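Glycosyltransferase-stabilizing protein Gtf2 (Streptococcus gordonii, PDB 5E9T) forms a complex with the glycosyltransferase GtfA that attaches the first GlcNAc sugars to the serine-rich adhesin GspB, and binds this substrate for export by the accessory SecA2/SecY2 system. Local coordinates at residues Y274-K279 and K369-N374; I357-Q362 and F380-H385; H57-N62 and E118-Q123; R90-S95 and Q104-D109. All coordinates share one frame; numbering follows the deposited sequence.

Contact 1: residues Y274-K279 and K369-N374; sequences YHYDFK and KAFENN
Tyr276 and Phe371 make the tightly packed half of this contact, meeting as a T-shaped (edge-to-face) pair. The planes stand at 72°, and Phe371 CE1 lies over the centre of the phenol ring, 3.5 Å from Tyr276 CG. Phe371 is placed there by a CG anti to the backbone N (chi1 -179°), which carries the ring off the helix. Phe278 completes the aromatic cluster: its CE2 sits over a face of the Phe371 ring, 3.6 Å from Phe371 CE1, in an oblique pair. The Tyr276 hydroxyl bonds to Ala429 O, and Phe371 also stacks with Tyr389. Segment 274-279 leaves the last strand of the parallel sheet and heads for strand 287-291, consistent with a linker between the two Rossmann-like domains of a GT-B fold. It packs on the end of helix 366-372, where Asn374, at positive phi, is the C-prime residue of a Schellman motif. The Asn374 amide lies nearly parallel to the Phe278 ring, with ND2 3.6 Å from Phe278 CB; that same ND2 bonds to Arg280 O. A firm backbone link, Lys279 N to Glu372 O over 2.7 Å at 163°, borders the looser, solvent side. There Lys279 NZ meets Glu372 OE1 at 3.2 Å from above the carboxylate plane, while Glu372 OE2 forms a salt bridge with Arg368. The ammonium bonds to Asp277 O as well, and its bridge to Asp277 OD2 is long.

Contact 2: residues I357-Q362 and F380-H385; sequences INHGGQ and FEQTLH
The Phe380 ring meets Ile357 obliquely, with Phe380 CE1 4.1 Å from Ile357 CG2. The His359 imidazole turns an edge to Gln382 NE2, ring and amide planes 80° apart, although the modelled spacing there is too short to be trusted. On the His385 ring, one face lies under Thr383 O of its own segment. Both segments are loops that follow strands, 353-356 and 376-379, with helix 366-372 between them. This strand-helix-strand order is consistent with a beta-alpha-beta crossover in the second Rossmann-like domain of a GT-B fold. The imidazole is held on its other side, where His359 ND1 bonds to Gln296 O. Leu384 fills the middle of the contact and carries the largest share of the buried surface. Its chi1 of -66° sets CG beside the backbone N, on a side chain directed toward loop 358-362, and the two methyls fork toward opposite ends of that loop. The first branch, Leu384 CD1, lies 3.1 Å from Asn358 OD1 and equally close to the backbone O of that residue. The second, Leu384 CD2, reaches Gln362 CA at 3.3 Å and also touches Gly361 O, a carbonyl that accepts a bond from His293 ND1. The loop thus wraps the leucine with backbone carbonyls and the Asn358 side chain. Gly360, at a positive phi of 88°, lies at its bend, and there Gly360 O rests 3.5 Å from Leu384 CG.

Contact 3: residues H57-N62 and E118-Q123; sequences HPLFFN and ERYNKQ
A junction between segment 57-62, in the long loop from helix 44-47 to strand 71-74, and the turn closing a beta-hairpin, where strand 114-120 of the extended antiparallel sheet passes toward strand 126-132, is built around Leu59 on Tyr120 and His57 and Pro58 on Lys122. The apolar touch comes from one leucine branch: Leu59 CD1 lies 3.5 Å from Tyr120 CE2 and 3.8 Å from Tyr120 CD2. It approaches the phenol obliquely. The tyrosine CG, anti to the carbonyl carbon (chi1 -70°), hangs the ring on the side facing the loop. At the turn, one carbonyl serves as the meeting point. His57 N donates to Lys122 O over 3.1 Å, a weak bond since its N-H...O angle is 133°. Pro58 brings its ring alongside the same oxygen, with Pro58 CG 3.3 Å from Lys122 O; Pro58 N is close to it too, but has no hydrogen to share. The lysine itself leads away, its extended chain carrying NZ to a salt bridge with Asp39 and a bond to Leu37 O. On the far side of the loop, the rings of His57 and Phe60 meet Tyr255 of a neighbouring GtfA subunit at nearly parallel planes, so this junction borders the complex interface. Strand 101-108 is hydrogen-bonded to both segments, Leu59 with Val102 and Tyr120 with Lys103, while Cys126 of strand 126-132 touches Tyr120 as well.

Contact 4: residues R90-S95 and Q104-D109; sequences RIHYAS and QVDWLD
Strands 90-94 and 104-108 run antiparallel, their axes at 162° and approaching to 4.5 Å. Arg90 and Asp106 form a hydrogen-bonded pair: Arg90 N reaches Asp106 O at 2.8 Å, and Asp106 N reaches Arg90 O at 2.6 Å. The pair His92 and Gln104 is less even. His92 N to Gln104 O is 2.7 Å, but the return bond is weak, with Gln104 N 3.4 Å from His92 O. Between them Ile91 and Val105 form a non-hydrogen-bonded pair. Being consecutive in the chain and antiparallel, strands 86-94 and 101-108 form a beta-hairpin within the extended antiparallel sheet. Ile91 and Val105 point the same way and lie side by side, Ile91 CG1 3.8 Å from Val105 CG2. The face bearing Arg90, His92, Gln104 and Asp106 is polar. There the Asp106 carboxylate is held at both oxygens: Gln104 NE2 meets OD1 on its syn side at 2.8 Å, while His92 NE2 reaches OD2 through a weak bond at 132°, ring and carboxylate planes 79° apart. Ser117 OG gives OD1 a second partner. Arg90, with CG beside the backbone N and the chain extended to NE, brings its guanidinium out to Leu108, whose CD1 lies over one face; Leu108 O bonds to Tyr195 OH of a GtfA subunit.

Overall arrangement
Contact 4 is nested within the loop closed by contact 3, and contacts 1 and 2 follow later with alternating segments. Contacts 3 and 4, centres 11 Å apart, share neighbouring strands 101-108 and 114-120 of the antiparallel sheet and touch directly, Glu118 OE2 lying 2.5 Å from Trp107 NE1. Contacts 1 and 2 have centres 20 Å apart and do not touch; contact 1 holds the end of helix 366-372, whose flanking loops form contact 2, probably in the second Rossmann-like domain. Contacts 1 and 4 lie on opposite sides of the chain's centre, 32 Å apart between centres. Of the four, the two on the antiparallel sheet lie beside the GtfA interface, whereas no other chain of the assembly touches contacts 1 and 2.

Contact 1: residues Y274-K279 and K369-N374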
# COMPACT_ATOMS: atom_id res chain seq x y z
N TYR B 274 -49.90 -17.77 11.42
CA TYR B 274 -49.42 -16.86 12.46
C TYR B 274 -50.54 -15.90 12.88
O TYR B 274 -51.41 -15.55 12.08
CB TYR B 274 -48.20 -16.06 11.99
CG TYR B 274 -47.12 -16.91 11.35
CD1 TYR B 274 -46.14 -17.53 12.12
CD2 TYR B 274 -47.08 -17.08 9.98
CE1 TYR B 274 -45.16 -18.31 11.53
CE2 TYR B 274 -46.11 -17.86 9.38
CZ TYR B 274 -45.15 -18.47 10.16
OH TYR B 274 -44.17 -19.24 9.57
N HIS B 275 -50.50 -15.47 14.14
CA HIS B 275 -51.45 -14.47 14.62
C HIS B 275 -50.72 -13.14 14.61
O HIS B 275 -49.93 -12.84 15.51
CB HIS B 275 -51.99 -14.80 16.01
CG HIS B 275 -52.85 -13.72 16.60
ND1 HIS B 275 -54.13 -13.46 16.16
CD2 HIS B 275 -52.60 -12.82 17.58
CE1 HIS B 275 -54.63 -12.45 16.85
NE2 HIS B 275 -53.72 -12.04 17.72
N TYR B 276 -51.04 -12.32 13.62
CA TYR B 276 -50.47 -10.99 13.55
C TYR B 276 -51.21 -10.07 14.50
O TYR B 276 -52.41 -10.23 14.74
CB TYR B 276 -50.55 -10.43 12.13
CG TYR B 276 -49.87 -11.28 11.08
CD1 TYR B 276 -50.60 -12.15 10.29
CD2 TYR B 276 -48.50 -11.21 10.88
CE1 TYR B 276 -49.99 -12.92 9.32
CE2 TYR B 276 -47.88 -11.98 9.92
CZ TYR B 276 -48.63 -12.83 9.15
OH TYR B 276 -48.02 -13.61 8.19
N ASP B 277 -50.49 -9.11 15.05
CA ASP B 277 -51.11 -8.06 15.84
C ASP B 277 -51.18 -6.84 14.93
O ASP B 277 -50.18 -6.15 14.73
CB ASP B 277 -50.31 -7.81 17.12
CG ASP B 277 -50.72 -6.54 17.82
OD1 ASP B 277 -51.93 -6.29 17.96
OD2 ASP B 277 -49.81 -5.79 18.25
N PHE B 278 -52.38 -6.57 14.41
CA PHE B 278 -52.58 -5.44 13.52
C PHE B 278 -52.78 -4.17 14.33
O PHE B 278 -53.26 -4.21 15.47
CB PHE B 278 -53.77 -5.67 12.59
CG PHE B 278 -53.62 -6.85 11.68
CD1 PHE B 278 -53.99 -8.12 12.09
CD2 PHE B 278 -53.13 -6.70 10.39
CE1 PHE B 278 -53.87 -9.21 11.25
CE2 PHE B 278 -53.00 -7.78 9.54
CZ PHE B 278 -53.37 -9.04 9.97
N LYS B 279 -52.35 -3.04 13.77
CA LYS B 279 -52.34 -1.80 14.53
C LYS B 279 -53.63 -0.98 14.46
O LYS B 279 -53.87 -0.17 15.36
CB LYS B 279 -51.16 -0.93 14.08
CG LYS B 279 -49.82 -1.61 14.28
CD LYS B 279 -49.63 -2.03 15.73
CE LYS B 279 -48.24 -2.59 15.99
NZ LYS B 279 -48.02 -3.94 15.37
N LYS B 369 -44.75 -2.95 7.36
CA LYS B 369 -45.42 -1.90 8.13
C LYS B 369 -46.79 -1.57 7.55
O LYS B 369 -47.73 -1.27 8.31
CB LYS B 369 -44.54 -0.66 8.20
CG LYS B 369 -45.28 0.63 8.50
CD LYS B 369 -44.47 1.58 9.35
CE LYS B 369 -44.72 1.34 10.83
NZ LYS B 369 -44.17 2.43 11.67
N ALA B 370 -46.94 -1.63 6.23
CA ALA B 370 -48.27 -1.51 5.63
C ALA B 370 -49.18 -2.63 6.11
O ALA B 370 -50.30 -2.38 6.57
CB ALA B 370 -48.16 -1.52 4.11
N PHE B 371 -48.70 -3.87 6.03
CA PHE B 371 -49.50 -5.02 6.45
C PHE B 371 -49.92 -4.90 7.91
O PHE B 371 -51.07 -5.20 8.27
CB PHE B 371 -48.72 -6.31 6.21
CG PHE B 371 -49.46 -7.56 6.59
CD1 PHE B 371 -49.35 -8.09 7.87
CD2 PHE B 371 -50.25 -8.22 5.67
CE1 PHE B 371 -50.02 -9.24 8.22
CE2 PHE B 371 -50.93 -9.37 6.01
CZ PHE B 371 -50.82 -9.88 7.29
N GLU B 372 -49.00 -4.47 8.78
CA GLU B 372 -49.33 -4.32 10.19
C GLU B 372 -50.37 -3.22 10.42
O GLU B 372 -51.09 -3.26 11.42
CB GLU B 372 -48.07 -4.02 11.00
CG GLU B 372 -46.98 -5.07 10.88
CD GLU B 372 -45.92 -4.92 11.96
OE1 GLU B 372 -46.07 -4.03 12.82
OE2 GLU B 372 -44.93 -5.69 11.94
N ASN B 373 -50.43 -2.24 9.52
CA ASN B 373 -51.38 -1.14 9.62
C ASN B 373 -52.64 -1.37 8.78
O ASN B 373 -53.44 -0.44 8.64
CB ASN B 373 -50.70 0.17 9.23
CG ASN B 373 -50.10 0.88 10.42
OD1 ASN B 373 -50.60 1.92 10.85
ND2 ASN B 373 -49.02 0.33 10.96
N ASN B 374 -52.80 -2.56 8.21
CA ASN B 374 -54.00 -2.94 7.45
C ASN B 374 -54.19 -2.10 6.20
O ASN B 374 -55.32 -1.96 5.71
CB ASN B 374 -55.26 -2.88 8.33
CG ASN B 374 -55.71 -4.25 8.80
OD1 ASN B 374 -55.80 -5.19 8.01
ND2 ASN B 374 -56.00 -4.36 10.09

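Contact 2: residues I357-Q362 and F380-H385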
# COMPACT_ATOMS: atom_id res chain seq x y z
N ILE B 357 -44.86 -0.10 -6.05
CA ILE B 357 -44.64 0.32 -7.43
C ILE B 357 -43.21 0.75 -7.71
O ILE B 357 -42.86 0.95 -8.89
CB ILE B 357 -45.63 1.44 -7.78
CG1 ILE B 357 -45.78 2.32 -6.54
CG2 ILE B 357 -46.97 0.85 -8.13
CD1 ILE B 357 -46.63 3.54 -6.72
N ASN B 358 -42.38 0.92 -6.68
CA ASN B 358 -41.07 1.53 -6.78
C ASN B 358 -40.03 0.54 -7.33
O ASN B 358 -40.25 -0.67 -7.39
CB ASN B 358 -40.62 2.09 -5.44
CG ASN B 358 -40.93 1.17 -4.29
OD1 ASN B 358 -41.51 0.11 -4.47
ND2 ASN B 358 -40.53 1.57 -3.09
N HIS B 359 -38.90 1.10 -7.74
CA HIS B 359 -37.76 0.35 -8.23
C HIS B 359 -36.61 0.46 -7.24
O HIS B 359 -36.54 1.38 -6.42
CB HIS B 359 -37.31 0.88 -9.60
CG HIS B 359 -38.06 0.27 -10.75
ND1 HIS B 359 -38.83 1.01 -11.62
CD2 HIS B 359 -38.16 -1.01 -11.16
CE1 HIS B 359 -39.36 0.21 -12.53
NE2 HIS B 359 -38.98 -1.02 -12.27
N GLY B 360 -35.71 -0.52 -7.30
CA GLY B 360 -34.59 -0.54 -6.38
C GLY B 360 -34.94 -1.26 -5.08
O GLY B 360 -35.82 -2.12 -5.03
N GLY B 361 -34.23 -0.88 -4.01
CA GLY B 361 -34.36 -1.57 -2.75
C GLY B 361 -35.46 -1.02 -1.85
O GLY B 361 -35.93 0.10 -2.01
N GLN B 362 -35.85 -1.84 -0.89
CA GLN B 362 -36.98 -1.54 -0.02
C GLN B 362 -36.61 -0.54 1.06
O GLN B 362 -35.46 -0.46 1.51
CB GLN B 362 -37.52 -2.83 0.59
CG GLN B 362 -38.33 -2.66 1.86
CD GLN B 362 -39.34 -3.75 2.00
OE1 GLN B 362 -39.86 -4.24 1.00
NE2 GLN B 362 -39.62 -4.17 3.21
N PHE B 380 -46.91 -4.63 -9.10
CA PHE B 380 -46.61 -5.41 -10.29
C PHE B 380 -45.60 -6.49 -9.91
O PHE B 380 -45.19 -6.58 -8.76
CB PHE B 380 -46.10 -4.48 -11.38
CG PHE B 380 -47.00 -3.31 -11.62
CD1 PHE B 380 -46.52 -2.02 -11.61
CD2 PHE B 380 -48.35 -3.50 -11.81
CE1 PHE B 380 -47.38 -0.95 -11.81
CE2 PHE B 380 -49.20 -2.44 -12.01
CZ PHE B 380 -48.72 -1.17 -12.01
N GLU B 381 -45.20 -7.32 -10.88
CA GLU B 381 -44.37 -8.47 -10.50
C GLU B 381 -43.01 -8.03 -9.98
O GLU B 381 -42.43 -8.72 -9.14
CB GLU B 381 -44.20 -9.46 -11.65
CG GLU B 381 -43.31 -10.65 -11.26
CD GLU B 381 -44.06 -11.72 -10.47
OE1 GLU B 381 -45.18 -12.08 -10.88
OE2 GLU B 381 -43.54 -12.19 -9.44
N GLN B 382 -42.51 -6.87 -10.38
CA GLN B 382 -41.31 -6.40 -9.69
C GLN B 382 -41.87 -5.68 -8.48
O GLN B 382 -42.20 -4.49 -8.52
CB GLN B 382 -40.42 -5.52 -10.56
CG GLN B 382 -39.31 -4.84 -9.75
CD GLN B 382 -37.98 -4.77 -10.45
OE1 GLN B 382 -37.49 -5.76 -10.99
NE2 GLN B 382 -37.35 -3.61 -10.40
N THR B 383 -41.91 -6.42 -7.38
CA THR B 383 -42.27 -5.93 -6.06
C THR B 383 -41.00 -5.95 -5.24
O THR B 383 -40.17 -6.85 -5.38
CB THR B 383 -43.28 -6.82 -5.33
OG1 THR B 383 -42.62 -8.00 -4.86
CG2 THR B 383 -44.41 -7.23 -6.18
N LEU B 384 -40.88 -4.99 -4.36
CA LEU B 384 -39.92 -5.14 -3.29
C LEU B 384 -40.52 -6.14 -2.31
O LEU B 384 -41.67 -5.99 -1.88
CB LEU B 384 -39.63 -3.78 -2.66
CG LEU B 384 -38.91 -2.80 -3.62
CD1 LEU B 384 -39.69 -2.41 -4.87
CD2 LEU B 384 -38.57 -1.54 -2.92
N HIS B 385 -39.79 -7.22 -2.05
CA HIS B 385 -40.24 -8.27 -1.14
C HIS B 385 -40.45 -7.59 0.21
O HIS B 385 -39.73 -6.64 0.50
CB HIS B 385 -39.23 -9.41 -1.06
CG HIS B 385 -38.62 -9.77 -2.38
ND1 HIS B 385 -39.26 -10.55 -3.31
CD2 HIS B 385 -37.42 -9.44 -2.93
CE1 HIS B 385 -38.49 -10.70 -4.37
NE2 HIS B 385 -37.37 -10.03 -4.16

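Contact 3: residues H57-N62 and E118-Q123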
# COMPACT_ATOMS: atom_id res chain seq x y z
N HIS B 57 -28.49 1.03 22.86
CA HIS B 57 -27.83 2.25 22.40
C HIS B 57 -26.67 1.85 21.50
O HIS B 57 -25.50 1.93 21.89
CB HIS B 57 -27.35 3.11 23.58
CG HIS B 57 -26.97 4.50 23.20
ND1 HIS B 57 -27.65 5.23 22.24
CD2 HIS B 57 -25.98 5.31 23.65
CE1 HIS B 57 -27.09 6.42 22.12
NE2 HIS B 57 -26.08 6.50 22.96
N PRO B 58 -26.97 1.37 20.30
CA PRO B 58 -25.91 0.83 19.44
C PRO B 58 -24.92 1.88 18.97
O PRO B 58 -25.06 3.07 19.29
CB PRO B 58 -26.68 0.22 18.26
CG PRO B 58 -28.08 0.07 18.75
CD PRO B 58 -28.30 1.21 19.69
N LEU B 59 -23.93 1.45 18.21
CA LEU B 59 -22.97 2.39 17.64
C LEU B 59 -23.55 3.03 16.38
O LEU B 59 -24.26 2.39 15.60
CB LEU B 59 -21.66 1.68 17.30
CG LEU B 59 -20.59 1.64 18.39
CD1 LEU B 59 -19.24 1.35 17.77
CD2 LEU B 59 -20.57 2.95 19.16
N PHE B 60 -23.24 4.31 16.21
CA PHE B 60 -23.55 5.05 15.00
C PHE B 60 -22.35 4.96 14.07
O PHE B 60 -21.20 4.94 14.53
CB PHE B 60 -23.88 6.50 15.34
CG PHE B 60 -24.72 7.20 14.31
CD1 PHE B 60 -25.86 6.60 13.79
CD2 PHE B 60 -24.39 8.48 13.88
CE1 PHE B 60 -26.64 7.26 12.85
CE2 PHE B 60 -25.16 9.13 12.94
CZ PHE B 60 -26.29 8.52 12.43
N PHE B 61 -22.62 4.91 12.76
CA PHE B 61 -21.62 4.50 11.78
C PHE B 61 -20.28 5.21 11.97
O PHE B 61 -19.22 4.61 11.72
CB PHE B 61 -22.13 4.76 10.36
CG PHE B 61 -21.98 6.18 9.91
CD1 PHE B 61 -22.75 7.18 10.47
CD2 PHE B 61 -21.06 6.52 8.94
CE1 PHE B 61 -22.60 8.50 10.07
CE2 PHE B 61 -20.91 7.83 8.53
CZ PHE B 61 -21.69 8.82 9.09
N ASN B 62 -20.29 6.46 12.41
CA ASN B 62 -19.08 7.25 12.57
C ASN B 62 -18.49 7.15 13.98
O ASN B 62 -17.57 7.91 14.30
CB ASN B 62 -19.34 8.71 12.20
CG ASN B 62 -20.39 9.36 13.05
OD1 ASN B 62 -21.36 8.72 13.46
ND2 ASN B 62 -20.22 10.64 13.33
N GLU B 118 -15.54 -7.76 12.76
CA GLU B 118 -15.77 -7.44 14.16
C GLU B 118 -17.25 -7.11 14.34
O GLU B 118 -17.79 -6.26 13.62
CB GLU B 118 -14.87 -6.28 14.60
CG GLU B 118 -13.39 -6.55 14.35
CD GLU B 118 -12.49 -5.41 14.78
OE1 GLU B 118 -11.59 -5.65 15.62
OE2 GLU B 118 -12.68 -4.28 14.29
N ARG B 119 -17.89 -7.79 15.28
CA ARG B 119 -19.34 -7.81 15.39
C ARG B 119 -19.81 -7.01 16.60
O ARG B 119 -19.23 -7.11 17.68
CB ARG B 119 -19.87 -9.24 15.50
CG ARG B 119 -19.04 -10.24 14.73
CD ARG B 119 -19.91 -11.10 13.85
NE ARG B 119 -19.14 -12.14 13.18
CZ ARG B 119 -19.41 -12.62 11.97
NH1 ARG B 119 -20.44 -12.13 11.29
NH2 ARG B 119 -18.66 -13.57 11.44
N TYR B 120 -20.88 -6.24 16.41
CA TYR B 120 -21.41 -5.37 17.43
C TYR B 120 -22.81 -5.80 17.82
O TYR B 120 -23.56 -6.37 17.01
CB TYR B 120 -21.40 -3.91 16.96
CG TYR B 120 -20.00 -3.34 16.85
CD1 TYR B 120 -19.16 -3.70 15.80
CD2 TYR B 120 -19.50 -2.47 17.81
CE1 TYR B 120 -17.88 -3.19 15.70
CE2 TYR B 120 -18.22 -1.96 17.72
CZ TYR B 120 -17.41 -2.33 16.66
OH TYR B 120 -16.14 -1.83 16.57
N ASN B 121 -23.16 -5.54 19.08
CA ASN B 121 -24.45 -5.90 19.64
C ASN B 121 -25.34 -4.65 19.73
O ASN B 121 -24.98 -3.57 19.26
CB ASN B 121 -24.26 -6.58 21.00
CG ASN B 121 -23.44 -5.74 21.96
OD1 ASN B 121 -23.40 -4.51 21.86
ND2 ASN B 121 -22.79 -6.39 22.91
N LYS B 122 -26.52 -4.80 20.33
CA LYS B 122 -27.40 -3.65 20.51
C LYS B 122 -26.88 -2.67 21.54
O LYS B 122 -27.33 -1.52 21.57
CB LYS B 122 -28.82 -4.11 20.88
CG LYS B 122 -28.94 -4.77 22.24
CD LYS B 122 -30.37 -5.25 22.48
CE LYS B 122 -30.47 -6.18 23.68
NZ LYS B 122 -31.72 -6.99 23.65
N GLN B 123 -25.94 -3.09 22.39
CA GLN B 123 -25.35 -2.20 23.38
C GLN B 123 -24.20 -1.39 22.83
O GLN B 123 -23.62 -0.58 23.56
CB GLN B 123 -24.87 -3.00 24.60
CG GLN B 123 -25.96 -3.80 25.33
CD GLN B 123 -26.30 -5.11 24.64
OE1 GLN B 123 -25.90 -5.34 23.50
NE2 GLN B 123 -27.03 -5.97 25.33

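Contact 4: residues R90-S95 and Q104-D109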
# COMPACT_ATOMS: atom_id res chain seq x y z
N ARG B 90 -15.35 -2.02 5.74
CA ARG B 90 -16.76 -1.80 5.42
C ARG B 90 -17.56 -1.86 6.72
O ARG B 90 -17.44 -2.84 7.47
CB ARG B 90 -17.29 -2.83 4.43
CG ARG B 90 -16.38 -3.10 3.26
CD ARG B 90 -17.15 -3.74 2.11
NE ARG B 90 -16.28 -3.96 0.96
CZ ARG B 90 -15.44 -4.98 0.85
NH1 ARG B 90 -15.37 -5.89 1.81
NH2 ARG B 90 -14.68 -5.11 -0.23
N ILE B 91 -18.36 -0.84 6.98
CA ILE B 91 -19.25 -0.82 8.14
C ILE B 91 -20.64 -1.21 7.67
O ILE B 91 -21.23 -0.54 6.81
CB ILE B 91 -19.26 0.56 8.82
CG1 ILE B 91 -17.91 0.85 9.46
CG2 ILE B 91 -20.37 0.62 9.85
CD1 ILE B 91 -17.39 2.21 9.14
N HIS B 92 -21.17 -2.29 8.24
CA HIS B 92 -22.46 -2.83 7.84
C HIS B 92 -23.53 -2.42 8.84
O HIS B 92 -23.31 -2.43 10.05
CB HIS B 92 -22.39 -4.35 7.71
CG HIS B 92 -21.54 -4.81 6.58
ND1 HIS B 92 -21.89 -4.63 5.26
CD2 HIS B 92 -20.34 -5.43 6.57
CE1 HIS B 92 -20.95 -5.13 4.48
NE2 HIS B 92 -19.99 -5.62 5.25
N TYR B 93 -24.71 -2.09 8.31
CA TYR B 93 -25.76 -1.48 9.11
C TYR B 93 -26.68 -2.55 9.69
O TYR B 93 -27.21 -3.39 8.95
CB TYR B 93 -26.56 -0.51 8.25
CG TYR B 93 -25.82 0.77 7.96
CD1 TYR B 93 -24.85 1.23 8.84
CD2 TYR B 93 -26.08 1.51 6.82
CE1 TYR B 93 -24.15 2.40 8.59
CE2 TYR B 93 -25.39 2.68 6.56
CZ TYR B 93 -24.43 3.12 7.45
OH TYR B 93 -23.74 4.28 7.20
N ALA B 94 -26.85 -2.52 11.01
CA ALA B 94 -27.90 -3.31 11.64
C ALA B 94 -29.25 -2.85 11.11
O ALA B 94 -29.55 -1.65 11.11
CB ALA B 94 -27.85 -3.15 13.15
N SER B 95 -30.08 -3.79 10.69
CA SER B 95 -31.31 -3.40 10.01
C SER B 95 -32.34 -3.15 11.10
O SER B 95 -32.92 -4.07 11.67
CB SER B 95 -31.76 -4.48 9.03
OG SER B 95 -33.15 -4.40 8.79
N GLN B 104 -21.80 -4.80 12.02
CA GLN B 104 -20.55 -5.51 11.78
C GLN B 104 -19.64 -4.64 10.93
O GLN B 104 -20.10 -4.07 9.93
CB GLN B 104 -20.86 -6.85 11.10
CG GLN B 104 -19.70 -7.60 10.50
CD GLN B 104 -20.19 -8.76 9.65
OE1 GLN B 104 -21.36 -9.14 9.72
NE2 GLN B 104 -19.30 -9.32 8.84
N VAL B 105 -18.37 -4.53 11.31
CA VAL B 105 -17.38 -3.78 10.53
C VAL B 105 -16.35 -4.76 9.99
O VAL B 105 -15.75 -5.54 10.75
CB VAL B 105 -16.73 -2.66 11.36
CG1 VAL B 105 -16.15 -3.19 12.66
CG2 VAL B 105 -15.66 -1.96 10.54
N ASP B 106 -16.13 -4.73 8.67
CA ASP B 106 -15.33 -5.71 7.95
C ASP B 106 -14.00 -5.08 7.55
O ASP B 106 -13.96 -4.28 6.61
CB ASP B 106 -16.07 -6.20 6.71
CG ASP B 106 -16.96 -7.39 6.99
OD1 ASP B 106 -17.06 -7.79 8.17
OD2 ASP B 106 -17.57 -7.91 6.03
N TRP B 107 -12.91 -5.48 8.21
CA TRP B 107 -11.60 -4.92 7.91
C TRP B 107 -10.95 -5.65 6.74
O TRP B 107 -11.08 -6.86 6.59
CB TRP B 107 -10.70 -4.99 9.15
CG TRP B 107 -11.14 -4.06 10.23
CD1 TRP B 107 -11.87 -4.38 11.33
CD2 TRP B 107 -10.89 -2.65 10.30
NE1 TRP B 107 -12.09 -3.25 12.09
CE2 TRP B 107 -11.49 -2.18 11.48
CE3 TRP B 107 -10.20 -1.74 9.49
CZ2 TRP B 107 -11.44 -0.84 11.87
CZ3 TRP B 107 -10.15 -0.42 9.87
CH2 TRP B 107 -10.77 0.02 11.05
N LEU B 108 -10.23 -4.89 5.92
CA LEU B 108 -9.60 -5.41 4.72
C LEU B 108 -8.09 -5.22 4.79
O LEU B 108 -7.58 -4.42 5.59
CB LEU B 108 -10.13 -4.72 3.46
CG LEU B 108 -11.65 -4.53 3.36
CD1 LEU B 108 -12.01 -3.78 2.08
CD2 LEU B 108 -12.37 -5.86 3.43
N ASP B 109 -7.36 -5.97 3.96
CA ASP B 109 -5.96 -5.69 3.74
C ASP B 109 -5.81 -4.76 2.54
O ASP B 109 -6.79 -4.36 1.90
CB ASP B 109 -5.15 -6.98 3.58
CG ASP B 109 -5.62 -7.84 2.40
OD1 ASP B 109 -6.16 -7.30 1.42
OD2 ASP B 109 -5.41 -9.07 2.47